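Local atomic coordinates of M32 carboxypeptidase (Chitinophagaceae bacterium, PDB entry 7A03), a protein that probably removes single amino acids from the C-termini of peptides, as a metal-dependent carboxypeptidase of the M32 (Taq) family. Residues A[155-160]-A[168-173]; A[438-443]-A[456-461]; A[319-322]-A[328-331]; A[57-62]-A[96-101]. One frame throughout, in Å; residues are numbered along the deposited sequence.

Interaction 1. Residues A[155-160]-A[168-173]; sequences HPYNAL and ANVDML
Asn158 and Val170 join the first turns of two consecutive helices, 157-164 and 170-192, in the largely helical fold of this M32 carboxypeptidase, and each helix start carries a side-chain capping bond. The polar link across the contact runs from Val170 N to Asn158 OD1, 2.7 Å long with an N-H...O angle of 147° and the donor tilted 21° from the carbonyl plane. CG of Asn158 lies anti to the carbonyl carbon (chi1 -73°), which turns the amide toward Val170 N. A side chain of the first helix thus takes up a backbone N-H in the opening turn of the second. The other half of the amide is also engaged: Asn158 ND2 donates to the carbonyl of Glu153 and to a water, which in turn accepts from Asp171 N. Within the segments, Asn169 is the N-cap of helix 170-192, its OD1 receiving Met172 N at 2.9 Å. His155, in the conformer described, plays a comparable part for helix 157-164, with Tyr157 N lying in the imidazole plane 3.0 Å from ND1, while NE2 bonds Asp374.

The apolar contact centres on one methyl. Val170 CG2 stands over a face of this same His155 conformer in a CH-pi contact, 4.2 Å from the centroid. The tyrosine hydroxyl is held by Glu369 of helix 358-374, and its ring offers Val170 an edge instead, with Tyr157 CD2 3.9 Å from Val170 CG2.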
loop_
_atom_site.group_PDB
_atom_site.type_symbol
_atom_site.label_atom_id
_atom_site.label_comp_id
_atom_site.label_asym_id
_atom_site.label_seq_id
_atom_site.Cartn_x
_atom_site.Cartn_y
_atom_site.Cartn_z
ATOM N N HIS A 155 -10.485 17.009 14.679
ATOM C CA HIS A 155 -10.423 15.673 15.257
ATOM C C HIS A 155 -8.962 15.281 15.453
ATOM O O HIS A 155 -8.162 15.400 14.509
ATOM C CB HIS A 155 -11.129 14.658 14.347
ATOM C CG HIS A 155 -11.465 13.368 15.030
ATOM N ND1 HIS A 155 -10.501 12.490 15.475
ATOM C CD2 HIS A 155 -12.657 12.809 15.346
ATOM C CE1 HIS A 155 -11.082 11.446 16.037
ATOM N NE2 HIS A 155 -12.390 11.613 15.970
ATOM N N PRO A 156 -8.584 14.815 16.649
ATOM C CA PRO A 156 -7.173 14.449 16.884
ATOM C C PRO A 156 -6.645 13.391 15.941
ATOM O O PRO A 156 -5.462 13.433 15.575
ATOM C CB PRO A 156 -7.170 13.931 18.329
ATOM C CG PRO A 156 -8.629 13.693 18.677
ATOM C CD PRO A 156 -9.418 14.659 17.855
ATOM N N TYR A 157 -7.489 12.435 15.547
ATOM C CA TYR A 157 -7.069 11.398 14.611
ATOM C C TYR A 157 -6.539 11.984 13.300
ATOM O O TYR A 157 -5.706 11.348 12.647
ATOM C CB TYR A 157 -8.255 10.451 14.391
ATOM C CG TYR A 157 -7.995 9.200 13.587
ATOM C CD1 TYR A 157 -6.877 8.406 13.811
ATOM C CD2 TYR A 157 -8.894 8.803 12.614
ATOM C CE1 TYR A 157 -6.671 7.253 13.074
ATOM C CE2 TYR A 157 -8.686 7.666 11.871
ATOM C CZ TYR A 157 -7.578 6.898 12.101
ATOM O OH TYR A 157 -7.393 5.763 11.358
ATOM N N ASN A 158 -6.956 13.201 12.937
ATOM C CA ASN A 158 -6.444 13.841 11.727
ATOM C C ASN A 158 -4.937 13.995 11.768
ATOM O O ASN A 158 -4.287 14.006 10.717
ATOM C CB ASN A 158 -7.068 15.218 11.550
ATOM C CG ASN A 158 -8.510 15.140 11.112
ATOM O OD1 ASN A 158 -8.966 14.087 10.655
ATOM N ND2 ASN A 158 -9.236 16.244 11.241
ATOM N N ALA A 159 -4.365 14.149 12.964
ATOM C CA ALA A 159 -2.913 14.281 13.055
ATOM C C ALA A 159 -2.226 13.004 12.598
ATOM O O ALA A 159 -1.169 13.050 11.950
ATOM C CB ALA A 159 -2.495 14.645 14.481
ATOM N N LEU A 160 -2.827 11.850 12.905
ATOM C CA LEU A 160 -2.214 10.583 12.535
ATOM C C LEU A 160 -2.526 10.228 11.082
ATOM O O LEU A 160 -1.632 9.791 10.346
ATOM C CB LEU A 160 -2.670 9.488 13.504
ATOM C CG LEU A 160 -2.453 9.836 14.989
ATOM C CD1 LEU A 160 -2.841 8.666 15.879
ATOM C CD2 LEU A 160 -1.001 10.193 15.223
ATOM N N ALA A 168 -5.156 13.722 4.357
ATOM C CA ALA A 168 -6.269 12.871 4.762
ATOM C C ALA A 168 -6.870 13.361 6.075
ATOM O O ALA A 168 -6.159 13.840 6.965
ATOM C CB ALA A 168 -5.807 11.423 4.904
ATOM N N ASN A 169 -8.192 13.251 6.198
ATOM C CA ASN A 169 -8.850 13.730 7.408
ATOM C C ASN A 169 -10.188 13.022 7.587
ATOM O O ASN A 169 -10.706 12.361 6.672
ATOM C CB ASN A 169 -9.022 15.259 7.398
ATOM C CG ASN A 169 -9.889 15.733 6.245
ATOM O OD1 ASN A 169 -11.107 15.590 6.281
ATOM N ND2 ASN A 169 -9.264 16.297 5.216
ATOM N N VAL A 170 -10.738 13.176 8.794
ATOM C CA VAL A 170 -11.946 12.456 9.195
ATOM C C VAL A 170 -13.151 12.874 8.367
ATOM O O VAL A 170 -14.006 12.043 8.057
ATOM C CB VAL A 170 -12.176 12.567 10.717
ATOM C CG1 VAL A 170 -13.633 12.294 11.092
ATOM C CG2 VAL A 170 -11.270 11.603 11.447
ATOM N N ASP A 171 -13.247 14.148 7.980
ATOM C CA ASP A 171 -14.383 14.580 7.165
ATOM C C ASP A 171 -14.381 13.868 5.814
ATOM O O ASP A 171 -15.384 13.252 5.403
ATOM C CB ASP A 171 -14.303 16.096 6.971
ATOM C CG ASP A 171 -15.517 16.663 6.266
ATOM O OD1 ASP A 171 -16.582 16.783 6.908
ATOM O OD2 ASP A 171 -15.401 16.996 5.069
ATOM N N MET A 172 -13.232 13.916 5.130
ATOM C CA MET A 172 -13.059 13.276 3.831
ATOM C C MET A 172 -13.291 11.770 3.920
ATOM O O MET A 172 -14.017 11.182 3.105
ATOM C CB MET A 172 -11.642 13.583 3.336
ATOM C CG MET A 172 -11.120 12.680 2.243
ATOM S SD MET A 172 -9.317 12.731 2.199
ATOM C CE MET A 172 -8.995 11.749 0.733
ATOM N N LEU A 173 -12.687 11.124 4.919
ATOM C CA LEU A 173 -12.786 9.675 5.031
ATOM C C LEU A 173 -14.162 9.229 5.516
ATOM O O LEU A 173 -14.640 8.164 5.112
ATOM C CB LEU A 173 -11.662 9.141 5.926
ATOM C CG LEU A 173 -10.276 9.183 5.266
ATOM C CD1 LEU A 173 -9.174 8.663 6.183
ATOM C CD2 LEU A 173 -10.296 8.376 3.989
HETATM O O HOH W 1 -11.785 16.343 9.682
#

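Interaction 2. Residues A[438-443]-A[456-461]; sequences KQVPDL and LEWLRN
Trp458 reaches from helix 453-462 to the C-terminal end of helix 420-439, where Gln439 and Val440 receive its indole; the contact joins two helices of the M32 peptidase fold that are separated in sequence by the short helix 443-448. The glutamine side chain and the indole cross at about a right angle, their amide and ring planes 61° apart. The amide therefore does not stack on the tryptophan but meets its pyrrole edge. CG of Gln439 lies anti to the carbonyl carbon (chi1 -71°), and the extended chain beyond carries OE1 out to the indole N-H. At the other end of the amide, NE2 is bonded to the carbonyl of Ile479, which should help to fix the rotation of the group.

Val440, the residue at which the chain leaves helical geometry and enters a type I turn to Leu443, approaches the same ring obliquely. Its CG2 comes within 3.4 Å of Trp458 CD1, and the same methyl also lies 3.8 Å from Trp458 CB. Ala436, one turn back on helix 420-439, touches the indole as well. The polar bond itself is short and fairly straight: Trp458 NE1 donates to Gln439 OE1 at 2.8 Å, with the acceptor only 1° out of the indole plane.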
loop_
_atom_site.group_PDB
_atom_site.type_symbol
_atom_site.label_atom_id
_atom_site.label_comp_id
_atom_site.label_asym_id
_atom_site.label_seq_id
_atom_site.Cartn_x
_atom_site.Cartn_y
_atom_site.Cartn_z
ATOM N N LYS A 438 -10.608 6.970 -20.937
ATOM C CA LYS A 438 -11.128 8.136 -21.641
ATOM C C LYS A 438 -10.031 8.836 -22.430
ATOM O O LYS A 438 -10.268 9.297 -23.553
ATOM C CB LYS A 438 -11.719 9.102 -20.608
ATOM C CG LYS A 438 -12.576 10.234 -21.153
ATOM C CD LYS A 438 -12.441 11.471 -20.269
ATOM C CE LYS A 438 -13.503 12.516 -20.588
ATOM N NZ LYS A 438 -13.650 12.760 -22.051
ATOM N N GLN A 439 -8.819 8.911 -21.874
ATOM C CA GLN A 439 -7.820 9.810 -22.440
ATOM C C GLN A 439 -6.913 9.144 -23.463
ATOM O O GLN A 439 -6.323 9.844 -24.299
ATOM C CB GLN A 439 -6.981 10.438 -21.325
ATOM C CG GLN A 439 -7.727 11.467 -20.488
ATOM C CD GLN A 439 -6.842 12.043 -19.379
ATOM O OE1 GLN A 439 -5.703 11.608 -19.194
ATOM N NE2 GLN A 439 -7.365 13.011 -18.633
ATOM N N VAL A 440 -6.788 7.823 -23.423
ATOM C CA VAL A 440 -5.918 7.076 -24.320
ATOM C C VAL A 440 -6.813 6.357 -25.329
ATOM O O VAL A 440 -7.462 5.361 -24.975
ATOM C CB VAL A 440 -5.030 6.088 -23.555
ATOM C CG1 VAL A 440 -4.156 5.315 -24.533
ATOM C CG2 VAL A 440 -4.173 6.831 -22.526
ATOM N N PRO A 441 -6.833 6.789 -26.591
ATOM C CA PRO A 441 -7.961 6.424 -27.478
ATOM C C PRO A 441 -8.185 4.930 -27.650
ATOM O O PRO A 441 -9.328 4.458 -27.570
ATOM C CB PRO A 441 -7.597 7.123 -28.801
ATOM C CG PRO A 441 -6.621 8.204 -28.413
ATOM C CD PRO A 441 -5.848 7.652 -27.260
ATOM N N ASP A 442 -7.127 4.166 -27.884
ATOM C CA ASP A 442 -7.249 2.740 -28.152
ATOM C C ASP A 442 -6.798 1.890 -26.966
ATOM O O ASP A 442 -6.281 0.787 -27.149
ATOM C CB ASP A 442 -6.474 2.378 -29.421
ATOM C CG ASP A 442 -6.856 3.256 -30.607
ATOM O OD1 ASP A 442 -7.890 2.976 -31.257
ATOM O OD2 ASP A 442 -6.125 4.233 -30.886
ATOM N N LEU A 443 -7.008 2.381 -25.743
ATOM C CA LEU A 443 -6.453 1.713 -24.564
ATOM C C LEU A 443 -7.009 0.301 -24.394
ATOM O O LEU A 443 -6.249 -0.661 -24.208
ATOM C CB LEU A 443 -6.718 2.546 -23.308
ATOM C CG LEU A 443 -6.078 1.911 -22.074
ATOM C CD1 LEU A 443 -4.554 1.931 -22.185
ATOM C CD2 LEU A 443 -6.530 2.600 -20.803
ATOM N N LEU A 456 1.299 2.147 -19.773
ATOM C CA LEU A 456 2.512 2.542 -19.057
ATOM C C LEU A 456 2.928 3.950 -19.457
ATOM O O LEU A 456 3.308 4.754 -18.605
ATOM C CB LEU A 456 3.649 1.544 -19.300
ATOM C CG LEU A 456 4.941 1.937 -18.570
ATOM C CD1 LEU A 456 4.709 2.040 -17.080
ATOM C CD2 LEU A 456 6.027 0.923 -18.886
ATOM N N GLU A 457 2.855 4.266 -20.750
ATOM C CA GLU A 457 3.145 5.619 -21.208
ATOM C C GLU A 457 2.244 6.647 -20.529
ATOM O O GLU A 457 2.716 7.705 -20.091
ATOM C CB GLU A 457 2.997 5.686 -22.728
ATOM C CG GLU A 457 3.288 7.057 -23.303
ATOM C CD GLU A 457 3.069 7.128 -24.791
ATOM O OE1 GLU A 457 2.101 6.513 -25.288
ATOM O OE2 GLU A 457 3.882 7.787 -25.468
ATOM N N TRP A 458 0.936 6.370 -20.444
ATOM C CA TRP A 458 0.049 7.314 -19.764
ATOM C C TRP A 458 0.467 7.521 -18.307
ATOM O O TRP A 458 0.519 8.659 -17.812
ATOM C CB TRP A 458 -1.400 6.830 -19.881
ATOM C CG TRP A 458 -2.397 7.789 -19.333
ATOM C CD1 TRP A 458 -2.994 8.830 -19.992
ATOM C CD2 TRP A 458 -2.939 7.787 -18.007
ATOM N NE1 TRP A 458 -3.870 9.477 -19.152
ATOM C CE2 TRP A 458 -3.849 8.860 -17.927
ATOM C CE3 TRP A 458 -2.733 6.990 -16.870
ATOM C CZ2 TRP A 458 -4.559 9.147 -16.771
ATOM C CZ3 TRP A 458 -3.445 7.275 -15.719
ATOM C CH2 TRP A 458 -4.343 8.354 -15.677
ATOM N N LEU A 459 0.786 6.436 -17.613
ATOM C CA LEU A 459 1.234 6.556 -16.228
ATOM C C LEU A 459 2.544 7.330 -16.132
ATOM O O LEU A 459 2.747 8.112 -15.198
ATOM C CB LEU A 459 1.369 5.165 -15.617
ATOM C CG LEU A 459 0.066 4.375 -15.486
ATOM C CD1 LEU A 459 0.390 2.904 -15.197
ATOM C CD2 LEU A 459 -0.837 4.969 -14.404
ATOM N N ARG A 460 3.461 7.089 -17.076
ATOM C CA ARG A 460 4.763 7.735 -17.049
ATOM C C ARG A 460 4.674 9.212 -17.396
ATOM O O ARG A 460 5.569 9.976 -17.025
ATOM C CB ARG A 460 5.700 7.025 -18.025
ATOM C CG ARG A 460 6.186 5.675 -17.526
ATOM C CD ARG A 460 7.343 5.839 -16.522
ATOM N NE ARG A 460 7.581 4.616 -15.767
ATOM C CZ ARG A 460 8.294 3.590 -16.211
ATOM N NH1 ARG A 460 8.866 3.640 -17.406
ATOM N NH2 ARG A 460 8.458 2.526 -15.447
ATOM N N ASN A 461 3.623 9.631 -18.114
ATOM C CA ASN A 461 3.398 11.049 -18.394
ATOM C C ASN A 461 2.578 11.751 -17.320
ATOM O O ASN A 461 2.717 12.972 -17.141
ATOM C CB ASN A 461 2.693 11.225 -19.742
ATOM C CG ASN A 461 3.584 10.839 -20.912
ATOM O OD1 ASN A 461 4.807 10.859 -20.808
ATOM N ND2 ASN A 461 2.969 10.500 -22.034
#

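Interaction 3. Residues A[319-322]-A[328-331]; sequences PRIQ and QLGN
The amide nitrogen of Gln322 donates to the backbone carbonyl of Leu329, with NE2 and O 3.0 Å apart and a nearly straight N-H...O angle of 169°. The acceptor lies close to the plane of the glutamine amide, so the N-H is aimed well. It nevertheless meets the carbonyl from above the peptide plane, 36° out of it, and not along a lone pair. Beyond CG the glutamine chain is extended, which carries the amide across to residues 328-331.

The aliphatic part of the same side chain lies against Leu329, its CG being 4.0 Å from Leu329 CB. Gln322 therefore touches this residue twice, through the methylene and through the terminal nitrogen. On the buried side, Ile321 and Leu329 meet obliquely at their ends, with a closest approach of 3.7 Å between Ile321 CD1 and Leu329 CD1. The isoleucine CG1 branch sits between the backbone N and the carbonyl carbon (chi1 71°), and its terminal methyl is directed to the leucine. Tyr318 and Phe201 also touch Leu329, while Ile321 packs on Trp314 and on Leu214 of helix 208-222.

The arrangement is a junction between two consecutive helices of the mainly helical M32 fold: helix 311-324 gives way to the short helix 326-329, and residues 319-322 and 328-331 come together across the short link between them, where a glutamine side chain bonds the backbone carbonyl of Leu329.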
loop_
_atom_site.group_PDB
_atom_site.type_symbol
_atom_site.label_atom_id
_atom_site.label_comp_id
_atom_site.label_asym_id
_atom_site.label_seq_id
_atom_site.Cartn_x
_atom_site.Cartn_y
_atom_site.Cartn_z
ATOM N N PRO A 319 -5.713 -17.696 -23.337
ATOM C CA PRO A 319 -5.204 -18.801 -24.166
ATOM C C PRO A 319 -3.748 -19.116 -23.881
ATOM O O PRO A 319 -3.342 -20.291 -23.922
ATOM C CB PRO A 319 -5.423 -18.300 -25.602
ATOM C CG PRO A 319 -6.428 -17.201 -25.485
ATOM C CD PRO A 319 -6.218 -16.577 -24.153
ATOM N N ARG A 320 -2.956 -18.099 -23.523
ATOM C CA ARG A 320 -1.551 -18.335 -23.212
ATOM C C ARG A 320 -1.388 -19.158 -21.932
ATOM O O ARG A 320 -0.599 -20.115 -21.884
ATOM C CB ARG A 320 -0.800 -17.010 -23.136
ATOM C CG ARG A 320 -0.850 -16.185 -24.418
ATOM C CD ARG A 320 -0.225 -14.788 -24.230
ATOM N NE ARG A 320 1.206 -14.810 -23.905
ATOM C CZ ARG A 320 2.178 -14.890 -24.807
ATOM N NH1 ARG A 320 1.888 -14.957 -26.097
ATOM N NH2 ARG A 320 3.449 -14.894 -24.414
ATOM N N ILE A 321 -2.132 -18.816 -20.873
ATOM C CA ILE A 321 -1.984 -19.609 -19.657
ATOM C C ILE A 321 -2.643 -20.976 -19.802
ATOM O O ILE A 321 -2.241 -21.929 -19.128
ATOM C CB ILE A 321 -2.378 -18.895 -18.343
ATOM C CG1 ILE A 321 -3.883 -18.693 -18.256
ATOM C CG2 ILE A 321 -1.596 -17.597 -18.144
ATOM C CD1 ILE A 321 -4.340 -18.448 -16.819
ATOM N N GLN A 322 -3.643 -21.106 -20.676
ATOM C CA GLN A 322 -4.187 -22.427 -20.966
ATOM C C GLN A 322 -3.128 -23.300 -21.606
ATOM O O GLN A 322 -3.002 -24.488 -21.279
ATOM C CB GLN A 322 -5.350 -22.281 -21.936
ATOM C CG GLN A 322 -6.695 -22.150 -21.286
ATOM C CD GLN A 322 -7.796 -22.254 -22.315
ATOM O OE1 GLN A 322 -7.710 -21.642 -23.382
ATOM N NE2 GLN A 322 -8.821 -23.054 -22.021
ATOM N N GLN A 328 -4.846 -28.357 -16.272
ATOM C CA GLN A 328 -5.641 -27.679 -15.261
ATOM C C GLN A 328 -6.707 -26.779 -15.863
ATOM O O GLN A 328 -7.787 -26.635 -15.282
ATOM C CB GLN A 328 -4.722 -26.832 -14.367
ATOM C CG GLN A 328 -3.736 -27.649 -13.520
ATOM C CD GLN A 328 -2.594 -28.235 -14.340
ATOM O OE1 GLN A 328 -2.062 -27.589 -15.260
ATOM N NE2 GLN A 328 -2.229 -29.479 -14.029
ATOM N N LEU A 329 -6.437 -26.184 -17.018
ATOM C CA LEU A 329 -7.301 -25.156 -17.576
ATOM C C LEU A 329 -7.844 -25.504 -18.951
ATOM O O LEU A 329 -8.645 -24.736 -19.495
ATOM C CB LEU A 329 -6.557 -23.817 -17.643
ATOM C CG LEU A 329 -6.059 -23.307 -16.299
ATOM C CD1 LEU A 329 -5.217 -22.051 -16.484
ATOM C CD2 LEU A 329 -7.239 -23.040 -15.387
ATOM N N GLY A 330 -7.452 -26.647 -19.526
ATOM C CA GLY A 330 -7.822 -26.936 -20.903
ATOM C C GLY A 330 -9.301 -27.168 -21.118
ATOM O O GLY A 330 -9.791 -26.996 -22.241
ATOM N N ASN A 331 -10.028 -27.549 -20.067
ATOM C CA ASN A 331 -11.476 -27.698 -20.123
ATOM C C ASN A 331 -12.203 -26.601 -19.341
ATOM O O ASN A 331 -13.341 -26.813 -18.915
ATOM C CB ASN A 331 -11.886 -29.094 -19.642
ATOM C CG ASN A 331 -11.616 -29.309 -18.164
ATOM O OD1 ASN A 331 -10.771 -28.634 -17.571
ATOM N ND2 ASN A 331 -12.325 -30.259 -17.562
#

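Interaction 4. Residues A[57-62]-A[96-101]; sequences IAHELF and DKNKKY
Asn98 meets Phe62 and His59 where helices 44-62 and 82-100 approach each other near their C-terminal ends. Just before it, Lys97 turns to other partners, its NZ bonding Tyr101 OH within the segment and forming a salt bridge with Glu163.

The bond to CB of Asn98 points to residues 57-62, and ND2 reaches the edge of the Phe62 ring, 3.6 Å from Phe62 CE2. The amide plane stands 85° from the ring plane, almost perpendicular to it. The phenyl group extends to this position with CG anti to the backbone N (chi1 -172°). The same ND2 donates to a water at 3.1 Å, and this water donates in turn to Phe62 O at 2.8 Å. A solvent molecule thereby joins the asparagine to the carbonyl of the last helical residue of 44-62. Asn98 OD1 makes only a distant contact, 4.3 Å from His59 CE1 and oblique to that ring.

One residue on, Lys99 bonds the carbonyl of Thr63 through NZ, and Tyr101, the first residue beyond the helix, directs its hydroxyl to Glu146. The contact is a surface one, flanked by helix 9-37, whose Ile21 packs on Phe62, and by helix 129-150, whose Leu150 touches Lys97 and Tyr101.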
loop_
_atom_site.group_PDB
_atom_site.type_symbol
_atom_site.label_atom_id
_atom_site.label_comp_id
_atom_site.label_asym_id
_atom_site.label_seq_id
_atom_site.Cartn_x
_atom_site.Cartn_y
_atom_site.Cartn_z
ATOM N N ILE A 57 22.280 6.421 12.376
ATOM C CA ILE A 57 23.108 7.367 11.637
ATOM C C ILE A 57 22.244 8.204 10.702
ATOM O O ILE A 57 22.381 9.436 10.651
ATOM C CB ILE A 57 24.235 6.627 10.890
ATOM C CG1 ILE A 57 25.292 6.125 11.882
ATOM C CG2 ILE A 57 24.855 7.521 9.798
ATOM C CD1 ILE A 57 26.238 5.095 11.277
ATOM N N ALA A 58 21.305 7.560 9.992
ATOM C CA ALA A 58 20.483 8.322 9.056
ATOM C C ALA A 58 19.707 9.382 9.803
ATOM O O ALA A 58 19.598 10.530 9.346
ATOM C CB ALA A 58 19.516 7.408 8.313
ATOM N N HIS A 59 19.207 9.021 10.987
ATOM C CA HIS A 59 18.387 9.954 11.736
ATOM C C HIS A 59 19.236 11.116 12.214
ATOM O O HIS A 59 18.815 12.286 12.137
ATOM C CB HIS A 59 17.726 9.220 12.901
ATOM C CG HIS A 59 16.853 10.094 13.747
ATOM N ND1 HIS A 59 15.527 10.330 13.457
ATOM C CD2 HIS A 59 17.127 10.800 14.871
ATOM C CE1 HIS A 59 15.018 11.141 14.369
ATOM N NE2 HIS A 59 15.966 11.439 15.238
ATOM N N GLU A 60 20.467 10.816 12.659
ATOM C CA GLU A 60 21.374 11.883 13.058
ATOM C C GLU A 60 21.576 12.853 11.907
ATOM O O GLU A 60 21.545 14.077 12.097
ATOM C CB GLU A 60 22.721 11.301 13.497
ATOM C CG GLU A 60 22.677 10.526 14.804
ATOM C CD GLU A 60 23.949 9.721 15.077
ATOM O OE1 GLU A 60 24.826 9.611 14.183
ATOM O OE2 GLU A 60 24.073 9.199 16.203
ATOM N N LEU A 61 21.724 12.321 10.690
ATOM C CA LEU A 61 21.969 13.208 9.564
ATOM C C LEU A 61 20.734 14.048 9.266
ATOM O O LEU A 61 20.843 15.253 9.002
ATOM C CB LEU A 61 22.426 12.400 8.351
ATOM C CG LEU A 61 23.802 11.750 8.539
ATOM C CD1 LEU A 61 24.055 10.708 7.455
ATOM C CD2 LEU A 61 24.871 12.844 8.534
ATOM N N PHE A 62 19.548 13.452 9.368
ATOM C CA PHE A 62 18.385 14.221 8.961
ATOM C C PHE A 62 17.901 15.189 10.029
ATOM O O PHE A 62 17.055 16.040 9.734
ATOM C CB PHE A 62 17.245 13.321 8.493
ATOM C CG PHE A 62 16.130 14.087 7.890
ATOM C CD1 PHE A 62 16.351 14.860 6.762
ATOM C CD2 PHE A 62 14.880 14.094 8.477
ATOM C CE1 PHE A 62 15.319 15.592 6.199
ATOM C CE2 PHE A 62 13.852 14.828 7.927
ATOM C CZ PHE A 62 14.073 15.576 6.788
ATOM N N ASP A 96 10.979 19.678 10.176
ATOM C CA ASP A 96 10.394 20.309 11.360
ATOM C C ASP A 96 9.491 19.345 12.118
ATOM O O ASP A 96 9.352 19.453 13.356
ATOM C CB ASP A 96 9.609 21.560 10.963
ATOM C CG ASP A 96 10.507 22.743 10.662
ATOM O OD1 ASP A 96 11.664 22.761 11.137
ATOM O OD2 ASP A 96 10.045 23.666 9.959
ATOM N N LYS A 97 8.867 18.410 11.395
ATOM C CA LYS A 97 8.062 17.390 12.057
ATOM C C LYS A 97 8.816 16.763 13.229
ATOM O O LYS A 97 8.302 16.702 14.352
ATOM C CB LYS A 97 7.633 16.341 11.032
ATOM C CG LYS A 97 6.392 15.582 11.425
ATOM C CD LYS A 97 6.723 14.114 11.562
ATOM C CE LYS A 97 5.853 13.479 12.615
ATOM N NZ LYS A 97 6.170 12.047 12.874
ATOM N N ASN A 98 10.060 16.336 12.995
ATOM C CA ASN A 98 10.861 15.756 14.071
ATOM C C ASN A 98 11.085 16.750 15.205
ATOM O O ASN A 98 11.128 16.367 16.383
ATOM C CB ASN A 98 12.207 15.278 13.521
ATOM C CG ASN A 98 12.054 14.220 12.451
ATOM O OD1 ASN A 98 11.555 13.128 12.710
ATOM N ND2 ASN A 98 12.490 14.537 11.237
ATOM N N LYS A 99 11.248 18.030 14.875
ATOM C CA LYS A 99 11.546 19.006 15.914
ATOM C C LYS A 99 10.344 19.302 16.800
ATOM O O LYS A 99 10.512 19.905 17.864
ATOM C CB LYS A 99 12.133 20.280 15.299
ATOM C CG LYS A 99 13.319 20.020 14.359
ATOM C CD LYS A 99 14.575 19.593 15.122
ATOM C CE LYS A 99 15.662 19.087 14.169
ATOM N NZ LYS A 99 16.948 18.792 14.869
ATOM N N LYS A 100 9.143 18.880 16.396
ATOM C CA LYS A 100 7.994 19.043 17.290
ATOM C C LYS A 100 8.059 18.134 18.529
ATOM O O LYS A 100 7.513 18.494 19.578
ATOM C CB LYS A 100 6.683 18.826 16.528
ATOM C CG LYS A 100 6.257 20.013 15.683
ATOM C CD LYS A 100 5.112 19.641 14.743
ATOM C CE LYS A 100 4.897 20.709 13.677
ATOM N NZ LYS A 100 4.306 20.142 12.429
ATOM N N TYR A 101 8.698 16.967 18.441
ATOM C CA TYR A 101 8.537 15.941 19.483
ATOM C C TYR A 101 9.482 16.187 20.657
ATOM O O TYR A 101 10.689 16.366 20.446
ATOM C CB TYR A 101 8.872 14.567 18.940
ATOM C CG TYR A 101 7.849 13.966 18.015
ATOM C CD1 TYR A 101 7.684 14.459 16.730
ATOM C CD2 TYR A 101 7.067 12.881 18.413
ATOM C CE1 TYR A 101 6.760 13.902 15.871
ATOM C CE2 TYR A 101 6.146 12.317 17.558
ATOM C CZ TYR A 101 5.994 12.834 16.291
ATOM O OH TYR A 101 5.078 12.272 15.435
HETATM O O HOH W 2 14.804 16.565 11.361
#

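Along the chain the contacts follow one another in series: interaction 4, then 1, 3 and 2, all within the M32 peptidase region of a single, mainly helical chain. Interactions 1 and 4 are the closest pair, with nearest atoms about 6 Å apart, and helix 129-150 touches side chains of both. Interaction 3 lies on the opposite side of the chain's centre from each of them, its own centre 47 Å from that of interaction 1 and 54 Å from that of interaction 4. Interaction 2 is 30 Å from interaction 3 between centres, and its helix 420-439 also packs on residues of 168-173. Interactions 1 and 4 are thus near neighbours, while 2 and 3 tie helices in other regions of the fold.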